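Local coordinates for protein transcriptional regulator, LacI family (Lactobacillus brevis, PDB 3JY6) that probably regulates transcription as a DNA-binding LacI-family factor, here represented by its periplasmic-binding-protein-like domain, at residues 67-72 / 76-81; 128-133 / 137-142; 170-175 / 198-203. All blocks are in the same frame, centred on the assembly; numbering follows the deposited sequence.

Interaction 1 of 3, residues 67-72 / 76-81; sequences LILQSF and QTVQEI
Val78 faces Leu67 and Leu69 across the first half of a beta-alpha-beta unit, in which strand 66-70 of the larger parallel sheet runs into helix 75-82 and the chain then returns as strand 88-91. This is the repeating element of the periplasmic-binding-protein fold, and the contact is wholly apolar and buried. The closest backbone approach, between CA of Leu69 and CA of Val78, is 9.9 Å, which leaves the contact to the methyl groups.

Val78 can be followed outward from the helix. Its CB is directed at the strand, yet it stays 5.4 Å from Leu69 CD2, so the methyls do the touching. With CG1 anti to the backbone N (chi1 175°), the second methyl, CG2, lies beside that nitrogen, and the two branches diverge over different leucines. CG2 goes to Leu69, where it meets CD2 at 4.1 Å; the two side chains come from opposite sides and pass alongside one another. CG1 is left for Leu67.

The strand supplies both leucines from one face, as the alternation of residues two apart requires. Ile68 and Gln70 turn to the other face and pack against helix 20-34. The contact is small, with 85 Å² buried between the segments, and the same side chains have other neighbours: Leu67 also touches Leu56 and Leu69 touches Glu52, both of helix 49-60, while Val78 also rests on Trp100. The backbones of Leu67 and Leu69 are hydrogen-bonded to Val89 of the next strand. The second, looser methyl contact is that of Leu67 CD2 with Val78 CG1, at 4.4 Å.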
# COMPACT_ATOMS: atom_id res chain seq x y z
N LEU A 67 -22.23 -2.09 -3.20
CA LEU A 67 -21.23 -2.42 -2.21
C LEU A 67 -20.37 -3.59 -2.67
O LEU A 67 -20.89 -4.65 -3.04
CB LEU A 67 -21.89 -2.78 -0.87
CG LEU A 67 -21.00 -3.36 0.24
CD1 LEU A 67 -19.94 -2.34 0.60
CD2 LEU A 67 -21.82 -3.73 1.45
N ILE A 68 -19.06 -3.39 -2.67
CA ILE A 68 -18.14 -4.47 -3.01
C ILE A 68 -17.46 -4.72 -1.67
O ILE A 68 -16.81 -3.84 -1.10
CB ILE A 68 -17.14 -4.06 -4.09
CG1 ILE A 68 -17.91 -3.72 -5.38
CG2 ILE A 68 -16.18 -5.20 -4.34
CD1 ILE A 68 -17.04 -3.41 -6.57
N LEU A 69 -17.64 -5.93 -1.16
CA LEU A 69 -17.12 -6.28 0.15
C LEU A 69 -15.89 -7.18 0.19
O LEU A 69 -15.93 -8.34 -0.22
CB LEU A 69 -18.26 -6.94 0.94
CG LEU A 69 -18.17 -7.15 2.44
CD1 LEU A 69 -18.17 -5.80 3.16
CD2 LEU A 69 -19.37 -7.99 2.90
N GLN A 70 -14.78 -6.64 0.68
CA GLN A 70 -13.55 -7.41 0.79
C GLN A 70 -13.16 -7.31 2.25
O GLN A 70 -12.00 -7.05 2.59
CB GLN A 70 -12.46 -6.81 -0.11
CG GLN A 70 -11.22 -7.71 -0.32
CD GLN A 70 -10.07 -7.36 0.59
OE1 GLN A 70 -9.56 -6.23 0.58
NE2 GLN A 70 -9.63 -8.33 1.39
N SER A 71 -14.14 -7.51 3.13
CA SER A 71 -13.92 -7.43 4.56
C SER A 71 -14.54 -8.54 5.41
O SER A 71 -14.86 -9.61 4.89
CB SER A 71 -14.37 -6.06 5.06
OG SER A 71 -15.27 -5.48 4.13
N PHE A 72 -14.71 -8.26 6.69
CA PHE A 72 -15.21 -9.23 7.68
C PHE A 72 -16.71 -9.45 7.88
O PHE A 72 -17.11 -10.51 8.35
CB PHE A 72 -14.60 -8.88 9.03
CG PHE A 72 -13.23 -8.26 8.95
CD1 PHE A 72 -12.13 -9.01 8.55
CD2 PHE A 72 -13.04 -6.92 9.29
CE1 PHE A 72 -10.85 -8.44 8.48
CE2 PHE A 72 -11.78 -6.33 9.23
CZ PHE A 72 -10.68 -7.10 8.83
N GLN A 76 -25.60 -11.56 7.89
CA GLN A 76 -26.54 -11.13 8.92
C GLN A 76 -26.31 -9.66 9.25
O GLN A 76 -27.25 -8.89 9.46
CB GLN A 76 -26.40 -11.97 10.21
CG GLN A 76 -27.60 -11.85 11.15
CD GLN A 76 -27.31 -12.27 12.59
OE1 GLN A 76 -26.45 -13.11 12.84
NE2 GLN A 76 -28.03 -11.69 13.53
N THR A 77 -25.04 -9.25 9.29
CA THR A 77 -24.68 -7.86 9.58
C THR A 77 -25.06 -6.92 8.42
O THR A 77 -25.62 -5.83 8.62
CB THR A 77 -23.15 -7.71 9.82
OG1 THR A 77 -22.75 -8.50 10.94
CG2 THR A 77 -22.80 -6.25 10.09
N VAL A 78 -24.75 -7.35 7.20
CA VAL A 78 -25.03 -6.55 6.02
C VAL A 78 -26.53 -6.43 5.74
O VAL A 78 -26.97 -5.44 5.16
CB VAL A 78 -24.32 -7.12 4.79
CG1 VAL A 78 -24.71 -6.35 3.55
CG2 VAL A 78 -22.81 -7.06 5.00
N GLN A 79 -27.29 -7.44 6.17
CA GLN A 79 -28.73 -7.42 5.97
C GLN A 79 -29.35 -6.48 7.00
O GLN A 79 -30.12 -5.59 6.65
CB GLN A 79 -29.31 -8.83 6.16
CG GLN A 79 -30.83 -8.90 6.13
CD GLN A 79 -31.41 -8.57 4.77
OE1 GLN A 79 -30.87 -8.99 3.74
NE2 GLN A 79 -32.51 -7.84 4.76
N GLU A 80 -28.99 -6.66 8.26
CA GLU A 80 -29.52 -5.85 9.35
C GLU A 80 -29.24 -4.36 9.22
O GLU A 80 -30.00 -3.54 9.72
CB GLU A 80 -29.00 -6.39 10.70
CG GLU A 80 -30.06 -7.14 11.50
CD GLU A 80 -29.51 -8.27 12.38
OE1 GLU A 80 -28.44 -8.08 13.01
OE2 GLU A 80 -30.15 -9.34 12.46
N ILE A 81 -28.15 -4.01 8.53
CA ILE A 81 -27.79 -2.61 8.34
C ILE A 81 -28.26 -1.98 7.02
O ILE A 81 -28.86 -0.91 7.02
CB ILE A 81 -26.26 -2.40 8.45
CG1 ILE A 81 -25.80 -2.71 9.87
CG2 ILE A 81 -25.88 -0.97 8.07
CD1 ILE A 81 -24.28 -2.67 10.06

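Interaction 2 of 3, residues 128-133 / 137-142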
# COMPACT_ATOMS: atom_id res chain seq x y z
N VAL A 128 4.98 -23.29 7.71
CA VAL A 128 3.89 -22.37 7.42
C VAL A 128 3.88 -21.17 8.37
O VAL A 128 3.84 -21.34 9.59
CB VAL A 128 2.53 -23.09 7.53
CG1 VAL A 128 1.42 -22.15 7.12
CG2 VAL A 128 2.53 -24.35 6.68
N LEU A 129 3.92 -19.97 7.81
CA LEU A 129 3.88 -18.75 8.61
C LEU A 129 2.53 -18.11 8.29
O LEU A 129 2.24 -17.82 7.12
CB LEU A 129 5.01 -17.80 8.23
CG LEU A 129 5.10 -16.46 8.96
CD1 LEU A 129 5.22 -16.67 10.47
CD2 LEU A 129 6.30 -15.68 8.41
N THR A 130 1.70 -17.88 9.31
CA THR A 130 0.36 -17.35 9.05
C THR A 130 -0.29 -16.57 10.19
O THR A 130 0.16 -16.59 11.34
CB THR A 130 -0.59 -18.52 8.70
OG1 THR A 130 -1.88 -18.02 8.35
CG2 THR A 130 -0.75 -19.43 9.91
N SER A 131 -1.37 -15.86 9.86
CA SER A 131 -2.13 -15.16 10.89
C SER A 131 -3.00 -16.31 11.41
O SER A 131 -3.17 -17.30 10.70
CB SER A 131 -3.01 -14.06 10.28
OG SER A 131 -2.22 -13.03 9.73
N GLU A 132 -3.53 -16.18 12.61
CA GLU A 132 -4.34 -17.25 13.20
C GLU A 132 -5.32 -17.93 12.24
O GLU A 132 -6.17 -17.28 11.63
CB GLU A 132 -5.07 -16.71 14.43
CG GLU A 132 -4.11 -16.33 15.55
CD GLU A 132 -4.80 -15.77 16.77
OE1 GLU A 132 -5.68 -16.47 17.33
OE2 GLU A 132 -4.47 -14.63 17.17
N LEU A 133 -5.19 -19.26 12.14
CA LEU A 133 -6.03 -20.08 11.26
C LEU A 133 -7.54 -20.05 11.51
O LEU A 133 -8.31 -19.93 10.57
CB LEU A 133 -5.53 -21.53 11.28
CG LEU A 133 -4.21 -21.81 10.55
CD1 LEU A 133 -3.60 -23.12 11.05
CD2 LEU A 133 -4.46 -21.88 9.05
N ARG A 137 -11.33 -18.44 6.93
CA ARG A 137 -11.52 -19.63 6.10
C ARG A 137 -10.57 -19.71 4.90
O ARG A 137 -10.30 -20.79 4.40
CB ARG A 137 -12.96 -19.72 5.60
CG ARG A 137 -14.00 -19.83 6.71
CD ARG A 137 -13.91 -21.16 7.43
NE ARG A 137 -14.90 -21.28 8.50
CZ ARG A 137 -14.69 -20.89 9.76
NH1 ARG A 137 -13.53 -20.37 10.12
NH2 ARG A 137 -15.66 -21.03 10.66
N THR A 138 -10.09 -18.56 4.44
CA THR A 138 -9.18 -18.55 3.31
C THR A 138 -7.81 -19.03 3.78
O THR A 138 -7.13 -19.77 3.07
CB THR A 138 -9.03 -17.15 2.71
OG1 THR A 138 -8.62 -16.24 3.73
CG2 THR A 138 -10.35 -16.69 2.08
N ARG A 139 -7.41 -18.60 4.97
CA ARG A 139 -6.13 -19.03 5.51
C ARG A 139 -6.25 -20.55 5.69
O ARG A 139 -5.40 -21.31 5.22
CB ARG A 139 -5.86 -18.38 6.88
CG ARG A 139 -5.91 -16.87 6.87
CD ARG A 139 -5.83 -16.30 8.29
NE ARG A 139 -6.08 -14.87 8.31
CZ ARG A 139 -6.26 -14.14 9.41
NH1 ARG A 139 -6.22 -14.71 10.61
NH2 ARG A 139 -6.49 -12.84 9.31
N GLN A 140 -7.31 -20.96 6.36
CA GLN A 140 -7.56 -22.37 6.61
C GLN A 140 -7.50 -23.22 5.35
O GLN A 140 -7.03 -24.35 5.38
CB GLN A 140 -8.91 -22.56 7.29
CG GLN A 140 -8.88 -22.21 8.76
CD GLN A 140 -10.24 -22.33 9.40
OE1 GLN A 140 -10.92 -23.35 9.27
NE2 GLN A 140 -10.65 -21.29 10.12
N GLU A 141 -7.98 -22.67 4.24
CA GLU A 141 -7.97 -23.40 2.98
C GLU A 141 -6.56 -23.52 2.40
O GLU A 141 -6.20 -24.55 1.85
CB GLU A 141 -8.88 -22.71 1.96
CG GLU A 141 -10.38 -23.00 2.12
CD GLU A 141 -10.72 -24.46 1.82
OE1 GLU A 141 -10.88 -25.25 2.77
OE2 GLU A 141 -10.82 -24.81 0.62
N ARG A 142 -5.78 -22.46 2.51
CA ARG A 142 -4.41 -22.48 1.99
C ARG A 142 -3.57 -23.43 2.82
O ARG A 142 -2.66 -24.09 2.31
CB ARG A 142 -3.83 -21.06 2.01
CG ARG A 142 -4.60 -20.07 1.13
CD ARG A 142 -4.10 -18.63 1.29
NE ARG A 142 -4.92 -17.70 0.52
CZ ARG A 142 -4.74 -16.38 0.46
NH1 ARG A 142 -3.76 -15.78 1.14
NH2 ARG A 142 -5.55 -15.65 -0.30
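Two side-chain-to-backbone hydrogen bonds, from Arg139 to Glu132 O and from Gln140 to Leu133 O, fasten the start of helix 137-147 to the loop that leaves strand 125-131, with the Leu133 side chain lying against the helix. The strand, the helix and strand 152-158 form a beta-alpha-beta unit of the smaller parallel sheet, and the contact lies at the carboxyl end of the first strand.

Arg139 carries the larger share. Its CG lies beside the backbone N (chi1 -56°), and from there the chain runs extended to NE, which takes the guanidinium across to the end of the strand. NH1 donates to Glu132 O at 2.8 Å, with an N-H...O angle of 151°; the oxygen lies at the guanidinium edge, 7° from its plane, although the donor is somewhat tilted from the carbonyl plane. Ser131 CB sits over the centre of one face, 3.3 Å above the plane. NH2 forms a salt bridge with Glu160 OE2, which is also hydrogen-bonded to Ser131 OG, tying the residue beneath the guanidinium to its counter-charge.

Gln140, one residue on, binds Leu133 O through NE2 at 2.7 Å, tilted out of the carbonyl plane and less straight than the arginine bond. Leu133 CD2 lies 4.0 Å from Arg139 O. Replacing Arg139 by a leucine would probably leave Glu132 O without this donor and Glu160 without its positive partner.

Around this junction of loop and helix, Leu133 also touches Tyr143 further along helix 137-147, and Glu132 OE2 is hydrogen-bonded to Ser159 just beyond strand 152-158. On another side of the helix, Arg142 reaches Asn107 at the start of helix 107-119 and makes a cation-pi contact with Phe216.

Interaction 3 of 3, residues 170-175 / 198-203; sequences QRLTQL and PNLIIS
Leu172 holds CG anti to its own backbone nitrogen (chi1 179°) and Leu200 has chi1 turned to -91°, away from a staggered value; these torsions help bring the CD2 methyls of the two leucines into contact. The result is a helix-to-helix contact in the lobe of the periplasmic-binding-protein fold built on the four-stranded parallel sheet, between helix 165-177 and the short helix 198-202.

The evidence for close packing is one distance: Leu172 CD2 lies 3.6 Å from Leu200 CD2. The side chains cross obliquely, with both CB atoms aimed at the opposing helix. The other methyl of Leu200 turns to the neighbouring residue, where CD1 comes to 4.4 Å from Thr173 OG1, a loose approach at the border of the leucine pair. The nearest CA atoms, of Thr173 and Leu200, are 8.4 Å apart, and the segments bury 95 Å² between them. A single leucine of the short helix therefore bridges to the longer one.

Both leucines have further apolar company. Leu172 leans inward on Leu156 of strand 152-158 and Val127 of strand 125-131, placing helix 165-177 over the sheet; Leu200 touches His169 and Ile176 of that helix and Leu205 and Ile206 of the following loop. The short helix has a second role at the dimer interface: Ile201 packs on Ile202 of the second subunit, and Asn199 ND2 is hydrogen-bonded to Arg224 O of that subunit. The contact with Leu172 thus joins a piece of the subunit interface to the layer covering the sheet.

Within the 198-203 segment, Ser203 folds back on Asn199 O, which accepts both Ser203 N at 2.7 Å and Ser203 OG at 2.8 Å.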
# COMPACT_ATOMS: atom_id res chain seq x y z
N GLN A 170 12.56 -15.34 15.93
CA GLN A 170 13.28 -16.42 16.60
C GLN A 170 12.61 -17.78 16.43
O GLN A 170 13.29 -18.80 16.26
CB GLN A 170 13.47 -16.10 18.09
CG GLN A 170 14.45 -14.96 18.33
CD GLN A 170 15.89 -15.32 17.97
OE1 GLN A 170 16.77 -14.46 17.92
NE2 GLN A 170 16.13 -16.61 17.72
N ARG A 171 11.29 -17.82 16.48
CA ARG A 171 10.58 -19.08 16.32
C ARG A 171 10.69 -19.62 14.88
O ARG A 171 10.93 -20.81 14.66
CB ARG A 171 9.11 -18.90 16.70
CG ARG A 171 8.23 -20.12 16.42
CD ARG A 171 8.66 -21.36 17.19
NE ARG A 171 7.69 -22.45 17.00
CZ ARG A 171 7.75 -23.63 17.62
NH1 ARG A 171 8.74 -23.88 18.47
NH2 ARG A 171 6.82 -24.54 17.39
N LEU A 172 10.52 -18.74 13.90
CA LEU A 172 10.60 -19.13 12.50
C LEU A 172 11.96 -19.76 12.23
O LEU A 172 12.06 -20.79 11.57
CB LEU A 172 10.41 -17.90 11.60
CG LEU A 172 10.49 -18.12 10.08
CD1 LEU A 172 9.31 -18.96 9.62
CD2 LEU A 172 10.49 -16.78 9.37
N THR A 173 13.00 -19.12 12.75
CA THR A 173 14.37 -19.58 12.60
C THR A 173 14.54 -20.92 13.30
O THR A 173 15.37 -21.74 12.90
CB THR A 173 15.34 -18.56 13.19
OG1 THR A 173 15.40 -17.42 12.32
CG2 THR A 173 16.72 -19.16 13.37
N GLN A 174 13.75 -21.15 14.34
CA GLN A 174 13.83 -22.40 15.10
C GLN A 174 13.20 -23.54 14.29
O GLN A 174 13.79 -24.62 14.16
CB GLN A 174 13.12 -22.23 16.44
CG GLN A 174 13.21 -23.43 17.36
CD GLN A 174 12.44 -23.22 18.64
OE1 GLN A 174 12.68 -22.26 19.38
NE2 GLN A 174 11.49 -24.11 18.91
N LEU A 175 12.02 -23.28 13.74
CA LEU A 175 11.30 -24.28 12.96
C LEU A 175 12.00 -24.63 11.64
O LEU A 175 12.02 -25.78 11.22
CB LEU A 175 9.88 -23.78 12.66
CG LEU A 175 8.85 -23.70 13.80
CD1 LEU A 175 7.63 -22.94 13.33
CD2 LEU A 175 8.47 -25.11 14.23
N PRO A 198 13.06 -10.99 4.32
CA PRO A 198 14.25 -10.25 3.88
C PRO A 198 15.53 -10.47 4.68
O PRO A 198 16.60 -10.64 4.10
CB PRO A 198 13.78 -8.80 3.91
CG PRO A 198 12.37 -8.92 3.44
CD PRO A 198 11.86 -10.12 4.24
N ASN A 199 15.44 -10.47 6.01
CA ASN A 199 16.64 -10.68 6.83
C ASN A 199 17.13 -12.12 6.75
O ASN A 199 18.31 -12.39 6.94
CB ASN A 199 16.38 -10.28 8.28
CG ASN A 199 16.51 -8.79 8.52
OD1 ASN A 199 17.16 -8.36 9.46
ND2 ASN A 199 15.89 -7.99 7.65
N LEU A 200 16.22 -13.05 6.47
CA LEU A 200 16.63 -14.45 6.34
C LEU A 200 17.33 -14.65 4.99
O LEU A 200 18.05 -15.63 4.79
CB LEU A 200 15.41 -15.37 6.48
CG LEU A 200 15.11 -15.84 7.91
CD1 LEU A 200 15.03 -14.65 8.86
CD2 LEU A 200 13.81 -16.64 7.92
N ILE A 201 17.14 -13.71 4.06
CA ILE A 201 17.78 -13.79 2.76
C ILE A 201 19.13 -13.09 2.87
O ILE A 201 20.10 -13.48 2.23
CB ILE A 201 16.97 -13.07 1.66
CG1 ILE A 201 15.64 -13.79 1.43
CG2 ILE A 201 17.79 -13.01 0.36
CD1 ILE A 201 14.73 -13.13 0.43
N ILE A 202 19.17 -12.06 3.70
CA ILE A 202 20.38 -11.29 3.90
C ILE A 202 21.32 -11.98 4.89
O ILE A 202 22.54 -11.86 4.77
CB ILE A 202 20.03 -9.86 4.35
CG1 ILE A 202 19.43 -9.10 3.16
CG2 ILE A 202 21.26 -9.14 4.90
CD1 ILE A 202 18.77 -7.78 3.50
N SER A 203 20.77 -12.72 5.85
CA SER A 203 21.60 -13.41 6.84
C SER A 203 22.14 -14.72 6.27
O SER A 203 23.04 -15.33 6.84
CB SER A 203 20.81 -13.69 8.12
OG SER A 203 19.78 -14.63 7.89

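From the N terminus the three contacts follow in series, with neither nesting nor crossing. Interaction 1 closes a short loop and ties helix 75-82 to the larger parallel sheet. The chain later enters the smaller sheet, where interaction 2 closes a similarly short loop from strand 125-131 to helix 137-147. Interaction 3 spans a longer stretch, with strand 183-187 and helix 190-196 between its segments, and joins a helix covering the smaller sheet to the short helix at the subunit interface. Interactions 1 and 3 lie on opposite sides of the chain's centre, their centres about 38 Å apart; the centre of interaction 2 is about 22 and 20 Å from theirs.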